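Local coordinates for protein glycoside hydrolase family 31 (Trueperella pyogenes, PDB 5I0F) that degrades the cyclic glucose tetrasaccharide cycloalternan by a mechanism that passes through a covalent glycosyl-enzyme intermediate, at residues Asp396-Pro400 against Glu401-Gln405; Ile329-Trp332 against Ser333-Gly337. One frame throughout, in Å; residues are numbered along the deposited sequence.

Overall arrangement
The two interactions follow neighbouring strands of the parallel eight-stranded barrel, and their centres are 14 Å apart. Interaction 2 is loop after strand 326-329 and lines the glycan pocket, where Glu-330 and Glu-335 hold sugar hydroxyls. Interaction 1 comes later in the chain, where the loop after strand 383-388 runs into helix 400-412; the side chain of Leu-398 is still about 10 Å from a bound glucose. Glu-336 joins the two: Glu-336 OE1 lies 2.8 Å from Gly-399 N, probably as a hydrogen bond, and 3.8 Å from Ala-402 CB. The loop that carries the sugar-binding Glu-335 is thus probably tied to the N-cap of helix 400-412.

Interaction 1: Asp396-Pro400 against Glu401-Gln405; sequences DDLGP and EALAQ. With CA (calcium ion), chain I.
Leu-403 folds back over the residues that lead into its own helix, and its side chain can be followed outward along their carbonyls. Leu-403 CB lies 3.7 Å from Pro-400 O, and Leu-403 CG comes to 3.4 Å from Gly-399 O. At the fork the branches part: Leu-403 CD1 lies against the preceding carbonyl, 3.7 Å from Leu-398 O, whereas Leu-403 CD2 meets Leu-398 CB at 4.1 Å. This reach toward the N-terminus follows from chi1 of -65°, which sets CG beside the backbone N and anti to the carbonyl carbon. Leu-398 is the buried partner. Leu-398 CB also packs on Ala-402 CB at 4.0 Å, and Leu-398 CD1 lies alongside the same methyl, giving a small apolar cluster against the first turn.

The residues form the N-terminus of helix 400-412, which follows barrel strand 383-388. Gly-399 is the N-cap. The carbonyl Gly-399 O accepts the first i to i+4 bond, from Leu-403 N at 3.2 Å, nearly straight at the hydrogen (169°). Pro-400 opens the first turn, where a residue without an N-H leaves no helical bond missing, and Pro-400 O accepts from Ala-404 N at 2.9 Å. Gly-399 N is itself taken by the carboxylate of Glu-336. Glu-401, bent at its second torsion, touches Ile-340 and Tyr-346, and its OE2 is hydrogen-bonded to His-354 NE2; a carboxylate in the first turn is probably favoured by the helix dipole.

Upstream, Asp-396 grips a calcium ion with both carboxylate oxygens, Asp-396 OD1 at 2.7 Å and OD2 slightly farther, while a water occupies another position on the metal.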
loop_
_atom_site.group_PDB
_atom_site.type_symbol
_atom_site.label_atom_id
_atom_site.label_comp_id
_atom_site.label_asym_id
_atom_site.label_seq_id
_atom_site.Cartn_x
_atom_site.Cartn_y
_atom_site.Cartn_z
ATOM N N ASP A 396 -18.293 -8.236 -19.908
ATOM C CA ASP A 396 -19.447 -8.681 -20.710
ATOM C C ASP A 396 -19.904 -10.151 -20.465
ATOM O O ASP A 396 -21.059 -10.488 -20.770
ATOM C CB ASP A 396 -19.186 -8.443 -22.210
ATOM C CG ASP A 396 -17.874 -9.055 -22.697
ATOM O OD1 ASP A 396 -17.256 -9.866 -21.973
ATOM O OD2 ASP A 396 -17.439 -8.724 -23.818
ATOM N N ASP A 397 -19.015 -11.005 -19.925
ATOM C CA ASP A 397 -19.332 -12.429 -19.638
ATOM C C ASP A 397 -19.678 -12.755 -18.175
ATOM O O ASP A 397 -19.640 -13.915 -17.766
ATOM C CB ASP A 397 -18.192 -13.343 -20.124
ATOM C CG ASP A 397 -16.892 -13.142 -19.356
ATOM O OD1 ASP A 397 -16.775 -12.189 -18.547
ATOM O OD2 ASP A 397 -15.966 -13.948 -19.592
ATOM N N LEU A 398 -20.012 -11.739 -17.389
ATOM C CA LEU A 398 -20.534 -11.949 -16.047
ATOM C C LEU A 398 -21.926 -12.543 -16.153
ATOM O O LEU A 398 -22.652 -12.251 -17.111
ATOM C CB LEU A 398 -20.638 -10.618 -15.291
ATOM C CG LEU A 398 -19.322 -9.903 -14.988
ATOM C CD1 LEU A 398 -19.610 -8.539 -14.377
ATOM C CD2 LEU A 398 -18.467 -10.747 -14.070
ATOM N N GLY A 399 -22.301 -13.336 -15.152
ATOM C CA GLY A 399 -23.647 -13.870 -15.032
ATOM C C GLY A 399 -24.637 -12.800 -14.590
ATOM O O GLY A 399 -24.223 -11.689 -14.245
ATOM N N PRO A 400 -25.952 -13.126 -14.587
ATOM C CA PRO A 400 -26.986 -12.125 -14.287
ATOM C C PRO A 400 -26.915 -11.486 -12.909
ATOM O O PRO A 400 -27.238 -10.314 -12.784
ATOM C CB PRO A 400 -28.313 -12.900 -14.417
ATOM C CG PRO A 400 -27.991 -14.122 -15.194
ATOM C CD PRO A 400 -26.530 -14.422 -15.002
ATOM N N GLU A 401 -26.529 -12.256 -11.893
ATOM C CA GLU A 401 -26.443 -11.721 -10.537
ATOM C C GLU A 401 -25.398 -10.601 -10.418
ATOM O O GLU A 401 -25.691 -9.548 -9.865
ATOM C CB GLU A 401 -26.138 -12.840 -9.537
ATOM C CG GLU A 401 -26.147 -12.392 -8.077
ATOM C CD GLU A 401 -27.531 -12.113 -7.504
ATOM O OE1 GLU A 401 -28.572 -12.347 -8.152
ATOM O OE2 GLU A 401 -27.600 -11.679 -6.341
ATOM N N ALA A 402 -24.199 -10.840 -10.933
ATOM C CA ALA A 402 -23.120 -9.833 -10.926
ATOM C C ALA A 402 -23.492 -8.588 -11.742
ATOM O O ALA A 402 -23.252 -7.460 -11.289
ATOM C CB ALA A 402 -21.812 -10.434 -11.427
ATOM N N LEU A 403 -24.116 -8.795 -12.908
ATOM C CA LEU A 403 -24.604 -7.678 -13.706
ATOM C C LEU A 403 -25.634 -6.864 -12.952
ATOM O O LEU A 403 -25.562 -5.658 -12.971
ATOM C CB LEU A 403 -25.205 -8.136 -15.046
ATOM C CG LEU A 403 -24.214 -8.774 -16.024
ATOM C CD1 LEU A 403 -24.962 -9.422 -17.176
ATOM C CD2 LEU A 403 -23.220 -7.728 -16.529
ATOM N N ALA A 404 -26.597 -7.521 -12.304
ATOM C CA ALA A 404 -27.601 -6.793 -11.512
ATOM C C ALA A 404 -26.969 -6.041 -10.328
ATOM O O ALA A 404 -27.355 -4.917 -10.029
ATOM C CB ALA A 404 -28.700 -7.728 -11.040
ATOM N N GLN A 405 -26.003 -6.666 -9.654
ATOM C CA GLN A 405 -25.290 -6.001 -8.560
ATOM C C GLN A 405 -24.579 -4.715 -9.018
ATOM O O GLN A 405 -24.660 -3.696 -8.346
ATOM C CB GLN A 405 -24.301 -6.969 -7.915
ATOM C CG GLN A 405 -23.685 -6.447 -6.625
ATOM C CD GLN A 405 -22.795 -7.501 -5.990
ATOM O OE1 GLN A 405 -22.028 -8.167 -6.685
ATOM N NE2 GLN A 405 -22.940 -7.694 -4.679
HETATM CA CA CA I . -15.770 -11.026 -23.863
HETATM O O HOH W 1 -15.671 -12.703 -22.226
#

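Interaction 2: Ile329-Trp332 against Ser333-Gly337. With GLC (alpha-D-glucopyranose), chain C; BGC (beta-D-glucopyranose), chain B.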
loop_
_atom_site.group_PDB
_atom_site.type_symbol
_atom_site.label_atom_id
_atom_site.label_comp_id
_atom_site.label_asym_id
_atom_site.label_seq_id
_atom_site.Cartn_x
_atom_site.Cartn_y
_atom_site.Cartn_z
ATOM N N ILE A 329 -9.196 -17.083 3.486
ATOM C CA ILE A 329 -9.639 -17.711 2.257
ATOM C C ILE A 329 -9.854 -16.595 1.251
ATOM O O ILE A 329 -10.644 -15.672 1.503
ATOM C CB ILE A 329 -10.955 -18.522 2.456
ATOM C CG1 ILE A 329 -10.861 -19.408 3.709
ATOM C CG2 ILE A 329 -11.246 -19.349 1.205
ATOM C CD1 ILE A 329 -12.151 -20.097 4.103
ATOM N N GLU A 330 -9.114 -16.666 0.142
ATOM C CA GLU A 330 -9.182 -15.675 -0.919
ATOM C C GLU A 330 -10.107 -16.077 -2.030
ATOM O O GLU A 330 -10.983 -15.298 -2.416
ATOM C CB GLU A 330 -7.773 -15.390 -1.479
ATOM C CG GLU A 330 -6.860 -14.795 -0.446
ATOM C CD GLU A 330 -5.659 -14.092 -1.044
ATOM O OE1 GLU A 330 -5.147 -14.556 -2.113
ATOM O OE2 GLU A 330 -5.225 -13.090 -0.418
ATOM N N ALA A 331 -9.925 -17.299 -2.522
ATOM C CA ALA A 331 -10.730 -17.852 -3.609
ATOM C C ALA A 331 -11.909 -18.635 -3.017
ATOM O O ALA A 331 -11.947 -19.848 -3.090
ATOM C CB ALA A 331 -9.873 -18.749 -4.495
ATOM N N TRP A 332 -12.840 -17.901 -2.417
ATOM C CA TRP A 332 -14.047 -18.433 -1.794
ATOM C C TRP A 332 -15.306 -18.187 -2.620
ATOM O O TRP A 332 -16.302 -18.916 -2.470
ATOM C CB TRP A 332 -14.252 -17.807 -0.389
ATOM C CG TRP A 332 -14.473 -16.346 -0.370
ATOM C CD1 TRP A 332 -13.526 -15.374 -0.352
ATOM C CD2 TRP A 332 -15.737 -15.678 -0.406
ATOM N NE1 TRP A 332 -14.118 -14.133 -0.377
ATOM C CE2 TRP A 332 -15.475 -14.286 -0.406
ATOM C CE3 TRP A 332 -17.057 -16.115 -0.437
ATOM C CZ2 TRP A 332 -16.492 -13.322 -0.417
ATOM C CZ3 TRP A 332 -18.090 -15.144 -0.453
ATOM C CH2 TRP A 332 -17.787 -13.773 -0.434
ATOM N N SER A 333 -15.301 -17.132 -3.437
ATOM C CA SER A 333 -16.539 -16.625 -4.035
ATOM C C SER A 333 -16.736 -17.119 -5.470
ATOM O O SER A 333 -15.910 -17.860 -6.016
ATOM C CB SER A 333 -16.527 -15.101 -4.003
ATOM O OG SER A 333 -15.754 -14.578 -5.089
ATOM N N ASP A 334 -17.859 -16.713 -6.059
ATOM C CA ASP A 334 -18.129 -16.950 -7.465
ATOM C C ASP A 334 -17.142 -16.258 -8.453
ATOM O O ASP A 334 -17.220 -16.491 -9.673
ATOM C CB ASP A 334 -19.593 -16.587 -7.801
ATOM C CG ASP A 334 -19.937 -15.108 -7.541
ATOM O OD1 ASP A 334 -19.052 -14.231 -7.522
ATOM O OD2 ASP A 334 -21.131 -14.825 -7.359
ATOM N N GLU A 335 -16.246 -15.410 -7.941
ATOM C CA GLU A 335 -15.242 -14.685 -8.737
ATOM C C GLU A 335 -15.839 -13.678 -9.731
ATOM O O GLU A 335 -15.158 -13.220 -10.653
ATOM C CB GLU A 335 -14.286 -15.650 -9.456
ATOM C CG GLU A 335 -13.448 -16.505 -8.507
ATOM C CD GLU A 335 -12.413 -15.705 -7.704
ATOM O OE1 GLU A 335 -11.909 -14.664 -8.195
ATOM O OE2 GLU A 335 -12.098 -16.128 -6.559
ATOM N N GLU A 336 -17.074 -13.281 -9.471
ATOM C CA GLU A 336 -17.785 -12.283 -10.254
ATOM C C GLU A 336 -18.202 -11.097 -9.389
ATOM O O GLU A 336 -17.930 -9.967 -9.754
ATOM C CB GLU A 336 -18.992 -12.918 -10.902
ATOM C CG GLU A 336 -18.596 -13.988 -11.922
ATOM C CD GLU A 336 -19.711 -14.368 -12.876
ATOM O OE1 GLU A 336 -20.813 -13.770 -12.824
ATOM O OE2 GLU A 336 -19.475 -15.269 -13.705
ATOM N N GLY A 337 -18.866 -11.367 -8.256
ATOM C CA GLY A 337 -19.369 -10.334 -7.348
ATOM C C GLY A 337 -18.727 -10.265 -5.966
ATOM O O GLY A 337 -18.992 -9.320 -5.214
HETATM C C1 GLC C . -6.180 -13.164 -6.714
HETATM C C2 GLC C . -6.432 -12.881 -8.205
HETATM C C3 GLC C . -7.811 -12.276 -8.434
HETATM C C4 GLC C . -8.878 -13.118 -7.741
HETATM C C5 GLC C . -8.546 -13.255 -6.257
HETATM C C6 GLC C . -9.574 -14.084 -5.494
HETATM O O2 GLC C . -5.438 -11.988 -8.723
HETATM O O3 GLC C . -8.075 -12.178 -9.841
HETATM O O4 GLC C . -10.161 -12.493 -7.908
HETATM O O5 GLC C . -7.268 -13.887 -6.131
HETATM O O6 GLC C . -9.579 -15.424 -5.970
HETATM C C2 BGC B . -2.904 -9.416 -2.688
HETATM C C3 BGC B . -2.460 -10.890 -2.655
HETATM C C4 BGC B . -3.636 -11.778 -3.049
HETATM C C5 BGC B . -4.213 -11.356 -4.409
HETATM C C6 BGC B . -5.501 -12.128 -4.667
HETATM C C1 BGC B . -4.222 -9.052 -3.418
HETATM O O2 BGC B . -1.901 -8.391 -2.547
HETATM O O3 BGC B . -1.964 -11.229 -1.357
HETATM O O4 BGC B . -3.229 -13.159 -3.095
HETATM O O5 BGC B . -4.479 -9.935 -4.525
HETATM O O6 BGC B . -5.948 -11.933 -6.012
HETATM O O HOH W 2 -13.186 -15.086 -4.208
#
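The loop leaving barrel strand 326-329 enters the glycan pocket here, and it turns where Ser-333 sits on the indole of Trp-332. Ser-333 CB stands 3.6 Å above the centroid of the six-membered ring of Trp-332, only 7° off its normal, a CH-pi contact over the face. Chi1 of Trp-332, 63°, brings the indole face against Ser-333. An ST turn and an Asx turn follow. In the first, Ser-333 OG accepts from Glu-335 N at 3.0 Å; in the second, Asp-334 OD1 accepts from Glu-336 N. A further bond from Gly-337 N, reaching OD1 from the same face of the carboxylate, makes an Asx motif.

Glu-335 bends at chi2 (-68°), which helps bring its carboxylate to Ala-331 and the sugar. Glu-335 OE1 accepts from alpha-glucose O4 at 2.8 Å and Glu-335 OE2 from O6 at 2.7 Å, a bidentate grip on one sugar. Glu-335 OE2 also accepts from a water at 2.8 Å. That water donates to Glu-330 O at 2.8 Å and accepts from Ser-333 N at 3.0 Å, pinning the carboxylate to the backbone of its own loop. Glu-330 reaches the adjoining beta-glucose, Glu-330 OE1 accepting from O4 at 2.6 Å, while OE2 forms a salt bridge with Lys-465 on strand 463-466.

Away from the sugar, Trp-332 packs on Leu-386 and Gln-388 of strand 383-388, bonds through NE1 to Trp-387 O and meets Phe-341 edge-to-face, so that the loop lies across the end of the next barrel strand.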